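PDB 5GZT: chitinase from Paenibacillus sp. FPU-7, which probably hydrolyses internal beta-1,4 linkages between N-acetyl-D-glucosamine units of chitin and chitodextrins, at random points along the chain. Local coordinates for residues K461-S466 with K515-N520; S985-A990 with S997-L1002. One frame throughout, in Å; residues are numbered along the deposited sequence.

In the fold
From the N terminus the chain runs through a parallel beta solenoid, which carries the sodium site, then past mainly antiparallel strands to the first family 18 barrel. There interaction 1 brings helix 510-519 against the short helix 461-464 that follows strand 452-457, closing a loop of 48 residues that includes strand 478-481. After the immunoglobulin-like domain comes the second barrel, where interaction 2 closes a far shorter loop: residues 985-990 fold back on the start of helix 998-1007, only six residues intervening. The two loops neither nest nor cross but follow in series. The centres of the two contacts lie about 48 Å apart on opposite sides of the chain's centre, and each ties together parts of its own barrel.

Interaction 1 (K461-S466 with K515-N520); sequences KTYTDS and KLYLNN
T464 and L516 meet tip to tip at the heart of this contact between helices 461-464 and 510-519, with T464 CG2 lying 3.5 Å from L516 CD2. The same methyl also rests near the Y517 ring, 3.5 Å from Y517 CE1, so one small branch fills the niche between a leucine and a tyrosine. Threonine suits the place because it is both apolar and polar: CG2 packs against the leucine and the ring, while T464 OG1, which also lies against L516, sits between the backbone N and the carbonyl carbon (chi1 50°) and bonds to K461 O at 2.7 Å. Beside it the two tyrosines cross at about a right angle, Y463 CD1 approaching Y517 OH at 3.2 Å near the plane of the Y517 ring. That hydroxyl is satisfied by G458 O, which fixes the tyrosine's far end while its ring gives apolar surface.

Toward solvent the fit slackens. K461 comes no nearer than 4.0 Å, K461 N to L516 CD2; its aliphatic chain merely skirts the leucine, and its ammonium leads away to a salt bridge with D465 whose hydrogen bond is weak. N520 stands at the border; N520 ND2 donates to L516 O at 2.9 Å (N-H...O 151°), which ties the asparagine back to the backbone of its own segment, one turn earlier. N520 ND2 itself stays 4.4 Å from T464 CB.

The buried flank faces the body of the family 18 barrel: Y463 lies on I455 and A457 of strand 452-457, Y517 touches A457 and also L527 of strand 527-532, and L469 of helix 469-472 packs against T464, Y517 and N520.

Interaction 2 (S985-A990 with S997-L1002); sequences SVYTSA and SADSVL
S997 and T988 face each other at the start of helix 998-1007. In this second family 18 barrel, S997 is the N-cap of the helix and forms a capping box with S1000. The first amides of a helix have no preceding turn to bond to, and here each finds another acceptor. A998 N donates to S985 O at 3.0 Å, in the carbonyl plane, and D999 N to V986 O at 2.9 Å (N-H...O 157°), nearly along the C=O axis. The third, S1000 N, is taken by S997 OG at 3.1 Å, and in return S997 N donates to S1000 OG at 2.9 Å. With chi1 at 58°, S997 OG sits between its own N and carbonyl carbon, where it can both accept from S1000 N and give its proton to T988 OG1, 2.9 Å away. T988 OG1 in turn bonds D995 O, so two hydroxyls in series link the loop to the cap. Replacing S997 by an alanine removes the hydroxyl, which would probably leave S1000 N without its cap and T988 OG1 without its donor, fraying the helix start. Small side chains suit S997 and A998, since V986 O lies close against the CB of each.

D999 flanks the contact, partly exposed. Its CB passes obliquely by the Y987 ring, with D999 CB 3.7 Å from Y987 CD1, and its two carboxylate oxygens divide their work: OD1 is bonded to the hydroxyl of Y1102 on helix 1093-1106, while D999 OD2 accepts at 2.7 Å from a water whose oxygen receives T988 N at 3.1 Å.

Interaction 1 (K461-S466 with K515-N520)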
loop_
_atom_site.group_PDB
_atom_site.type_symbol
_atom_site.label_atom_id
_atom_site.label_comp_id
_atom_site.label_asym_id
_atom_site.label_seq_id
_atom_site.Cartn_x
_atom_site.Cartn_y
_atom_site.Cartn_z
ATOM N N LYS B 461 1.152 18.105 -16.004
ATOM C CA LYS B 461 0.864 19.484 -15.656
ATOM C C LYS B 461 -0.617 19.833 -16.015
ATOM O O LYS B 461 -1.257 20.507 -15.232
ATOM C CB LYS B 461 1.873 20.463 -16.272
ATOM C CG LYS B 461 1.506 21.896 -15.850
ATOM C CD LYS B 461 2.657 22.825 -15.484
ATOM C CE LYS B 461 2.169 24.291 -15.310
ATOM N NZ LYS B 461 1.512 24.819 -16.578
ATOM N N THR B 462 -1.153 19.313 -17.132
ATOM C CA THR B 462 -2.578 19.481 -17.478
ATOM C C THR B 462 -3.488 19.047 -16.356
ATOM O O THR B 462 -4.433 19.760 -15.978
ATOM C CB THR B 462 -2.943 18.703 -18.728
ATOM O OG1 THR B 462 -2.059 19.075 -19.788
ATOM C CG2 THR B 462 -4.370 18.982 -19.160
ATOM N N TYR B 463 -3.200 17.899 -15.777
ATOM C CA TYR B 463 -3.976 17.472 -14.638
ATOM C C TYR B 463 -3.883 18.436 -13.422
ATOM O O TYR B 463 -4.887 18.719 -12.816
ATOM C CB TYR B 463 -3.589 16.049 -14.173
ATOM C CG TYR B 463 -4.448 15.592 -13.035
ATOM C CD1 TYR B 463 -4.101 15.886 -11.767
ATOM C CD2 TYR B 463 -5.681 14.903 -13.249
ATOM C CE1 TYR B 463 -4.920 15.532 -10.688
ATOM C CE2 TYR B 463 -6.499 14.545 -12.178
ATOM C CZ TYR B 463 -6.131 14.888 -10.901
ATOM O OH TYR B 463 -6.833 14.500 -9.769
ATOM N N THR B 464 -2.695 18.843 -13.008
ATOM C CA THR B 464 -2.524 19.737 -11.842
ATOM C C THR B 464 -3.239 21.151 -12.031
ATOM O O THR B 464 -3.768 21.757 -11.079
ATOM C CB THR B 464 -1.022 19.920 -11.501
ATOM O OG1 THR B 464 -0.315 20.253 -12.669
ATOM C CG2 THR B 464 -0.453 18.620 -10.944
ATOM N N ASP B 465 -3.215 21.591 -13.280
ATOM C CA ASP B 465 -3.918 22.780 -13.788
ATOM C C ASP B 465 -5.438 22.634 -13.798
ATOM O O ASP B 465 -6.119 23.632 -13.916
ATOM C CB ASP B 465 -3.497 23.068 -15.228
ATOM C CG ASP B 465 -2.138 23.757 -15.339
ATOM O OD1 ASP B 465 -1.541 24.239 -14.355
ATOM O OD2 ASP B 465 -1.680 23.848 -16.471
ATOM N N SER B 466 -5.956 21.407 -13.677
ATOM C CA SER B 466 -7.373 21.116 -13.774
ATOM C C SER B 466 -8.014 20.852 -12.426
ATOM O O SER B 466 -9.231 20.651 -12.358
ATOM C CB SER B 466 -7.583 19.896 -14.686
ATOM O OG SER B 466 -7.087 20.158 -16.001
ATOM N N LYS B 515 7.929 16.310 -7.818
ATOM C CA LYS B 515 8.438 17.673 -7.702
ATOM C C LYS B 515 7.280 18.639 -8.102
ATOM O O LYS B 515 7.126 19.659 -7.473
ATOM C CB LYS B 515 9.643 17.891 -8.563
ATOM C CG LYS B 515 10.903 17.325 -7.955
ATOM C CD LYS B 515 12.054 17.386 -8.985
ATOM C CE LYS B 515 13.311 16.942 -8.295
ATOM N NZ LYS B 515 14.519 16.611 -9.077
ATOM N N LEU B 516 6.495 18.287 -9.117
ATOM C CA LEU B 516 5.357 19.082 -9.532
ATOM C C LEU B 516 4.332 19.199 -8.423
ATOM O O LEU B 516 3.860 20.306 -8.108
ATOM C CB LEU B 516 4.717 18.567 -10.825
ATOM C CG LEU B 516 3.347 19.100 -11.256
ATOM C CD1 LEU B 516 3.456 20.548 -11.837
ATOM C CD2 LEU B 516 2.752 18.166 -12.291
ATOM N N TYR B 517 4.015 18.098 -7.795
ATOM C CA TYR B 517 3.047 18.079 -6.740
ATOM C C TYR B 517 3.548 18.858 -5.501
ATOM O O TYR B 517 2.800 19.728 -4.970
ATOM C CB TYR B 517 2.566 16.660 -6.388
ATOM C CG TYR B 517 1.467 16.188 -7.290
ATOM C CD1 TYR B 517 1.711 15.893 -8.628
ATOM C CD2 TYR B 517 0.150 16.139 -6.840
ATOM C CE1 TYR B 517 0.690 15.595 -9.500
ATOM C CE2 TYR B 517 -0.855 15.831 -7.694
ATOM C CZ TYR B 517 -0.590 15.548 -9.010
ATOM O OH TYR B 517 -1.663 15.164 -9.829
ATOM N N LEU B 518 4.787 18.594 -5.069
ATOM C CA LEU B 518 5.348 19.319 -3.925
ATOM C C LEU B 518 5.385 20.853 -4.210
ATOM O O LEU B 518 5.085 21.638 -3.356
ATOM C CB LEU B 518 6.730 18.852 -3.577
ATOM C CG LEU B 518 6.977 17.433 -3.071
ATOM C CD1 LEU B 518 8.472 17.206 -2.990
ATOM C CD2 LEU B 518 6.366 17.205 -1.715
ATOM N N ASN B 519 5.698 21.216 -5.428
ATOM C CA ASN B 519 5.724 22.582 -5.861
ATOM C C ASN B 519 4.367 23.280 -5.875
ATOM O O ASN B 519 4.333 24.513 -5.920
ATOM C CB ASN B 519 6.345 22.668 -7.267
ATOM C CG ASN B 519 7.906 22.622 -7.235
ATOM O OD1 ASN B 519 8.527 22.789 -6.174
ATOM N ND2 ASN B 519 8.537 22.389 -8.403
ATOM N N ASN B 520 3.279 22.521 -5.878
ATOM C CA ASN B 520 1.942 23.075 -5.740
ATOM C C ASN B 520 1.404 23.027 -4.299
ATOM O O ASN B 520 0.239 23.245 -4.062
ATOM C CB ASN B 520 1.013 22.353 -6.701
ATOM C CG ASN B 520 1.125 22.867 -8.101
ATOM O OD1 ASN B 520 0.568 23.910 -8.415
ATOM N ND2 ASN B 520 1.841 22.141 -8.973
#

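Interaction 2 (S985-A990 with S997-L1002)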
loop_
_atom_site.group_PDB
_atom_site.type_symbol
_atom_site.label_atom_id
_atom_site.label_comp_id
_atom_site.label_asym_id
_atom_site.label_seq_id
_atom_site.Cartn_x
_atom_site.Cartn_y
_atom_site.Cartn_z
ATOM N N SER B 985 3.057 -31.806 0.207
ATOM C CA SER B 985 3.221 -31.185 -1.120
ATOM C C SER B 985 4.665 -30.828 -1.432
ATOM O O SER B 985 5.368 -30.242 -0.577
ATOM C CB SER B 985 2.380 -29.923 -1.233
ATOM O OG SER B 985 2.690 -28.995 -0.223
ATOM N N VAL B 986 5.086 -31.105 -2.660
ATOM C CA VAL B 986 6.418 -30.763 -3.093
ATOM C C VAL B 986 6.682 -29.258 -3.231
ATOM O O VAL B 986 7.760 -28.813 -2.745
ATOM C CB VAL B 986 6.876 -31.597 -4.272
ATOM C CG1 VAL B 986 5.813 -31.725 -5.346
ATOM C CG2 VAL B 986 8.191 -31.089 -4.843
ATOM N N TYR B 987 5.711 -28.466 -3.727
ATOM C CA TYR B 987 5.752 -27.001 -3.622
ATOM C C TYR B 987 4.619 -26.425 -2.785
ATOM O O TYR B 987 3.622 -27.110 -2.455
ATOM C CB TYR B 987 5.815 -26.354 -5.035
ATOM C CG TYR B 987 6.973 -26.856 -5.929
ATOM C CD1 TYR B 987 8.251 -26.300 -5.897
ATOM C CD2 TYR B 987 6.756 -27.826 -6.832
ATOM C CE1 TYR B 987 9.298 -26.771 -6.758
ATOM C CE2 TYR B 987 7.762 -28.307 -7.642
ATOM C CZ TYR B 987 9.031 -27.795 -7.601
ATOM O OH TYR B 987 9.991 -28.391 -8.486
ATOM N N THR B 988 4.834 -25.205 -2.307
ATOM C CA THR B 988 3.849 -24.578 -1.443
ATOM C C THR B 988 2.747 -24.051 -2.416
ATOM O O THR B 988 3.066 -23.311 -3.383
ATOM C CB THR B 988 4.441 -23.372 -0.704
ATOM O OG1 THR B 988 5.461 -23.763 0.221
ATOM C CG2 THR B 988 3.332 -22.666 0.081
ATOM N N SER B 989 1.488 -24.420 -2.201
ATOM C CA SER B 989 0.380 -23.947 -3.089
ATOM C C SER B 989 0.320 -22.423 -3.155
ATOM O O SER B 989 0.466 -21.728 -2.131
ATOM C CB SER B 989 -0.964 -24.422 -2.555
ATOM O OG SER B 989 -2.058 -23.966 -3.367
ATOM N N ALA B 990 0.013 -21.905 -4.343
ATOM C CA ALA B 990 -0.210 -20.435 -4.567
ATOM C C ALA B 990 -1.348 -19.952 -3.684
ATOM O O ALA B 990 -1.338 -18.814 -3.229
ATOM C CB ALA B 990 -0.461 -20.124 -6.088
ATOM N N SER B 997 6.123 -27.022 2.333
ATOM C CA SER B 997 6.346 -27.948 1.240
ATOM C C SER B 997 7.733 -28.502 1.327
ATOM O O SER B 997 8.563 -27.949 2.024
ATOM C CB SER B 997 6.141 -27.212 -0.110
ATOM O OG SER B 997 7.007 -26.132 -0.209
ATOM N N ALA B 998 8.028 -29.481 0.499
ATOM C CA ALA B 998 9.397 -29.957 0.354
ATOM C C ALA B 998 10.319 -28.798 0.016
ATOM O O ALA B 998 11.402 -28.678 0.565
ATOM C CB ALA B 998 9.502 -31.023 -0.704
ATOM N N ASP B 999 9.901 -27.965 -0.938
ATOM C CA ASP B 999 10.666 -26.801 -1.388
ATOM C C ASP B 999 10.941 -25.903 -0.244
ATOM O O ASP B 999 12.120 -25.512 -0.038
ATOM C CB ASP B 999 9.896 -26.069 -2.552
ATOM C CG ASP B 999 10.644 -24.894 -3.095
ATOM O OD1 ASP B 999 11.843 -25.040 -3.408
ATOM O OD2 ASP B 999 10.071 -23.785 -3.105
ATOM N N SER B 1000 9.915 -25.526 0.530
ATOM C CA SER B 1000 10.119 -24.577 1.607
ATOM C C SER B 1000 10.978 -25.187 2.707
ATOM O O SER B 1000 11.901 -24.503 3.216
ATOM C CB SER B 1000 8.823 -24.083 2.252
ATOM O OG SER B 1000 8.180 -25.067 3.028
ATOM N N VAL B 1001 10.743 -26.454 3.007
ATOM C CA VAL B 1001 11.545 -27.120 4.088
ATOM C C VAL B 1001 13.017 -27.298 3.723
ATOM O O VAL B 1001 13.962 -26.919 4.454
ATOM C CB VAL B 1001 10.919 -28.481 4.429
ATOM C CG1 VAL B 1001 11.773 -29.216 5.439
ATOM C CG2 VAL B 1001 9.580 -28.286 5.013
ATOM N N LEU B 1002 13.222 -27.809 2.517
ATOM C CA LEU B 1002 14.597 -28.065 2.056
ATOM C C LEU B 1002 15.339 -26.791 1.745
ATOM O O LEU B 1002 16.592 -26.707 1.983
ATOM C CB LEU B 1002 14.563 -29.030 0.927
ATOM C CG LEU B 1002 13.991 -30.371 1.305
ATOM C CD1 LEU B 1002 13.708 -31.181 0.054
ATOM C CD2 LEU B 1002 14.943 -31.125 2.198
HETATM O O HOH W 1 7.401 -23.569 -2.735
#